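Local coordinates for protein fimbrial subunit type 1 (PDB 3UXF) that forms the shaft of type 1 fimbriae on the surface of Actinomyces oris as their major pilin subunit, at residues R222-D227 and W330-P335. Residues are numbered along the deposited sequence; the frame is centred on the assembly and turned at random.
Sequences RYEVVD and WDPNNP
Val226, on strand 224-229, meets Trp330 of the loop 330-335. The closest CA pair, Val226 CA and Pro332 CA, is 8.1 Å apart, too far for backbone to pair with backbone, so each link between the segments involves a side chain. The loop folds as a type I turn from Asp331 to Asn334, whose second position suits the rigid ring of Pro332, and Asp331 OD1 accepts from Asn333 N in an Asx turn. Arg222, Glu224 and Val226, every second residue, point toward this loop.

Branched Val226 sets both methyls against the Trp330 indole, CG1 lying over one face, 3.7 Å from CZ2 and offset toward the rim, while Pro332 N lies over the opposite face. A flat, broad tryptophan suits this layered place. At the indole edge, Glu224 OE1 lies 3.5 Å from Trp330 CD1, and the same oxygen rests against Pro332 CG. Trp330 NE1 is hydrogen-bonded to Thr272 OG1 on the adjacent strand 269-275.

Arg222, extended with CG anti to the backbone N (chi1 178°), is long enough to reach the loop: NH2 gives Trp330 O a bent bond of 2.9 Å (143° at the hydrogen). Its NE and NH2 also grip Glu224 side-on, and NH1 reaches Phe328 O.

The contact thus pins a long loop onto the middle domain's β-sheet. Glu224, buried and also bound by Gln274, probably keeps its negative charge beside the guanidinium and helps fix the orientation in which NH2 meets Trp330 O.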
ATOM      1  N   ARG A 222     -13.331 -15.491   5.950  1.00 16.88           N
ATOM      2  CA  ARG A 222     -12.006 -15.187   6.466  1.00 15.91           C
ATOM      3  C   ARG A 222     -11.577 -13.819   5.965  1.00 13.42           C
ATOM      4  O   ARG A 222     -11.711 -13.513   4.787  1.00 14.04           O
ATOM      5  CB  ARG A 222     -10.982 -16.246   6.050  1.00 15.07           C
ATOM      6  CG  ARG A 222      -9.566 -15.937   6.523  1.00 15.96           C
ATOM      7  CD  ARG A 222      -8.569 -17.008   6.112  1.00 15.43           C
ATOM      8  NE  ARG A 222      -7.284 -16.840   6.787  1.00 13.85           N
ATOM      9  CZ  ARG A 222      -6.159 -17.438   6.412  1.00 15.28           C
ATOM     10  NH1 ARG A 222      -6.155 -18.249   5.365  1.00 16.60           N
ATOM     11  NH2 ARG A 222      -5.038 -17.227   7.086  1.00 14.39           N
ATOM     12  N   TYR A 223     -11.068 -12.999   6.873  1.00 15.78           N
ATOM     13  CA  TYR A 223     -10.583 -11.680   6.514  1.00 13.45           C
ATOM     14  C   TYR A 223      -9.441 -11.308   7.441  1.00 12.65           C
ATOM     15  O   TYR A 223      -9.653 -10.994   8.607  1.00 13.20           O
ATOM     16  CB  TYR A 223     -11.704 -10.642   6.586  1.00 14.01           C
ATOM     17  CG  TYR A 223     -11.395  -9.359   5.851  1.00 13.21           C
ATOM     18  CD1 TYR A 223     -11.810  -9.166   4.542  1.00 14.07           C
ATOM     19  CD2 TYR A 223     -10.687  -8.338   6.466  1.00 12.54           C
ATOM     20  CE1 TYR A 223     -11.531  -7.997   3.870  1.00 13.87           C
ATOM     21  CE2 TYR A 223     -10.401  -7.168   5.803  1.00 11.93           C
ATOM     22  CZ  TYR A 223     -10.823  -6.998   4.506  1.00 13.63           C
ATOM     23  OH  TYR A 223     -10.540  -5.827   3.848  1.00 14.07           O
ATOM     24  N   GLU A 224      -8.227 -11.360   6.910  1.00 12.24           N
ATOM     25  CA  GLU A 224      -7.044 -11.038   7.686  1.00 12.16           C
ATOM     26  C   GLU A 224      -6.180 -10.013   6.969  1.00 11.01           C
ATOM     27  O   GLU A 224      -5.963 -10.100   5.763  1.00 13.26           O
ATOM     28  CB  GLU A 224      -6.237 -12.307   7.983  1.00 12.96           C
ATOM     29  CG  GLU A 224      -6.967 -13.294   8.880  1.00 13.92           C
ATOM     30  CD  GLU A 224      -6.280 -14.642   8.981  1.00 16.25           C
ATOM     31  OE1 GLU A 224      -5.123 -14.761   8.535  1.00 17.15           O
ATOM     32  OE2 GLU A 224      -6.903 -15.581   9.512  1.00 17.19           O
ATOM     33  N   VAL A 225      -5.700  -9.038   7.732  1.00 10.83           N
ATOM     34  CA  VAL A 225      -4.780  -8.034   7.229  1.00 10.78           C
ATOM     35  C   VAL A 225      -3.449  -8.330   7.902  1.00 11.48           C
ATOM     36  O   VAL A 225      -3.350  -8.309   9.126  1.00 13.12           O
ATOM     37  CB  VAL A 225      -5.245  -6.614   7.572  1.00 10.32           C
ATOM     38  CG1 VAL A 225      -4.217  -5.593   7.121  1.00 11.28           C
ATOM     39  CG2 VAL A 225      -6.596  -6.338   6.936  1.00 11.85           C
ATOM     40  N   VAL A 226      -2.438  -8.634   7.098  1.00  9.04           N
ATOM     41  CA  VAL A 226      -1.145  -9.067   7.634  1.00  9.99           C
ATOM     42  C   VAL A 226      -0.130  -7.994   7.396  1.00 10.54           C
ATOM     43  O   VAL A 226      -0.028  -7.456   6.292  1.00 12.53           O
ATOM     44  CB  VAL A 226      -0.683 -10.378   6.956  1.00 11.02           C
ATOM     45  CG1 VAL A 226       0.677 -10.832   7.554  1.00 10.39           C
ATOM     46  CG2 VAL A 226      -1.759 -11.472   7.175  1.00 12.78           C
ATOM     47  N   ASP A 227       0.644  -7.657   8.435  1.00 10.73           N
ATOM     48  CA  ASP A 227       1.681  -6.689   8.257  1.00 10.81           C
ATOM     49  C   ASP A 227       3.037  -7.368   8.485  1.00 10.33           C
ATOM     50  O   ASP A 227       3.275  -8.017   9.520  1.00 12.14           O
ATOM     51  CB  ASP A 227       1.513  -5.529   9.231  1.00 11.26           C
ATOM     52  CG  ASP A 227       2.423  -4.413   8.903  1.00 11.22           C
ATOM     53  OD1 ASP A 227       3.659  -4.572   8.986  1.00 10.54           O
ATOM     54  OD2 ASP A 227       1.893  -3.361   8.539  1.00 12.47           O
ATOM     55  N   TRP A 330      -1.161 -18.942   4.898  1.00 16.79           N
ATOM     56  CA  TRP A 330      -0.772 -18.184   6.075  1.00 15.33           C
ATOM     57  C   TRP A 330      -1.398 -18.649   7.373  1.00 15.82           C
ATOM     58  O   TRP A 330      -2.611 -18.806   7.483  1.00 17.29           O
ATOM     59  CB  TRP A 330      -1.137 -16.714   5.871  1.00 15.58           C
ATOM     60  CG  TRP A 330      -0.793 -15.821   7.037  1.00 13.11           C
ATOM     61  CD1 TRP A 330      -1.666 -15.175   7.860  1.00 13.77           C
ATOM     62  CD2 TRP A 330       0.524 -15.472   7.485  1.00 14.45           C
ATOM     63  NE1 TRP A 330      -0.973 -14.430   8.797  1.00 13.42           N
ATOM     64  CE2 TRP A 330       0.374 -14.605   8.580  1.00 12.98           C
ATOM     65  CE3 TRP A 330       1.807 -15.821   7.065  1.00 13.47           C
ATOM     66  CZ2 TRP A 330       1.457 -14.065   9.259  1.00 12.21           C
ATOM     67  CZ3 TRP A 330       2.890 -15.264   7.738  1.00 13.57           C
ATOM     68  CH2 TRP A 330       2.701 -14.403   8.819  1.00 12.68           C
ATOM     69  N   ASP A 331      -0.566 -18.847   8.388  1.00 13.18           N
ATOM     70  CA  ASP A 331      -1.051 -19.129   9.727  1.00 15.55           C
ATOM     71  C   ASP A 331      -0.483 -18.043  10.643  1.00 17.84           C
ATOM     72  O   ASP A 331       0.720 -17.978  10.859  1.00 16.83           O
ATOM     73  CB  ASP A 331      -0.520 -20.482  10.182  1.00 20.75           C
ATOM     74  CG  ASP A 331      -0.903 -20.803  11.601  1.00 23.29           C
ATOM     75  OD1 ASP A 331      -1.422 -19.930  12.342  1.00 20.69           O
ATOM     76  OD2 ASP A 331      -0.676 -21.971  11.993  1.00 27.81           O
ATOM     77  N   PRO A 332      -1.341 -17.147  11.150  1.00 14.47           N
ATOM     78  CA  PRO A 332      -0.827 -15.971  11.862  1.00 15.87           C
ATOM     79  C   PRO A 332       0.049 -16.311  13.050  1.00 17.19           C
ATOM     80  O   PRO A 332       0.871 -15.506  13.479  1.00 18.39           O
ATOM     81  CB  PRO A 332      -2.091 -15.266  12.378  1.00 17.92           C
ATOM     82  CG  PRO A 332      -3.220 -15.823  11.570  1.00 18.08           C
ATOM     83  CD  PRO A 332      -2.803 -17.117  10.935  1.00 14.65           C
ATOM     84  N   ASN A 333      -0.170 -17.499  13.608  1.00 18.15           N
ATOM     85  CA  ASN A 333       0.562 -17.937  14.771  1.00 21.18           C
ATOM     86  C   ASN A 333       1.817 -18.695  14.406  1.00 21.83           C
ATOM     87  O   ASN A 333       2.653 -18.925  15.265  1.00 27.46           O
ATOM     88  CB  ASN A 333      -0.339 -18.832  15.637  1.00 23.44           C
ATOM     89  CG  ASN A 333      -1.277 -18.030  16.479  1.00 25.17           C
ATOM     90  OD1 ASN A 333      -0.841 -17.262  17.336  1.00 24.96           O
ATOM     91  ND2 ASN A 333      -2.574 -18.158  16.221  1.00 26.68           N
ATOM     92  N   ASN A 334       1.948 -19.090  13.147  1.00 19.02           N
ATOM     93  CA  ASN A 334       3.121 -19.845  12.693  1.00 21.97           C
ATOM     94  C   ASN A 334       3.650 -19.386  11.353  1.00 18.85           C
ATOM     95  O   ASN A 334       3.459 -20.064  10.341  1.00 19.28           O
ATOM     96  CB  ASN A 334       2.804 -21.347  12.619  1.00 24.62           C
ATOM     97  CG  ASN A 334       2.478 -21.921  13.957  1.00 33.06           C
ATOM     98  OD1 ASN A 334       3.327 -21.930  14.863  1.00 37.29           O
ATOM     99  ND2 ASN A 334       1.238 -22.377  14.124  1.00 32.68           N
ATOM    100  N   PRO A 335       4.334 -18.225  11.335  1.00 20.61           N
ATOM    101  CA  PRO A 335       4.870 -17.771  10.056  1.00 19.39           C
ATOM    102  C   PRO A 335       6.033 -18.630   9.656  1.00 23.18           C
ATOM    103  O   PRO A 335       6.353 -18.624   8.494  1.00 21.94           O
ATOM    104  CB  PRO A 335       5.341 -16.337  10.334  1.00 20.49           C
ATOM    105  CG  PRO A 335       5.406 -16.205  11.776  1.00 22.32           C
ATOM    106  CD  PRO A 335       4.559 -17.267  12.427  1.00 20.76           C
TER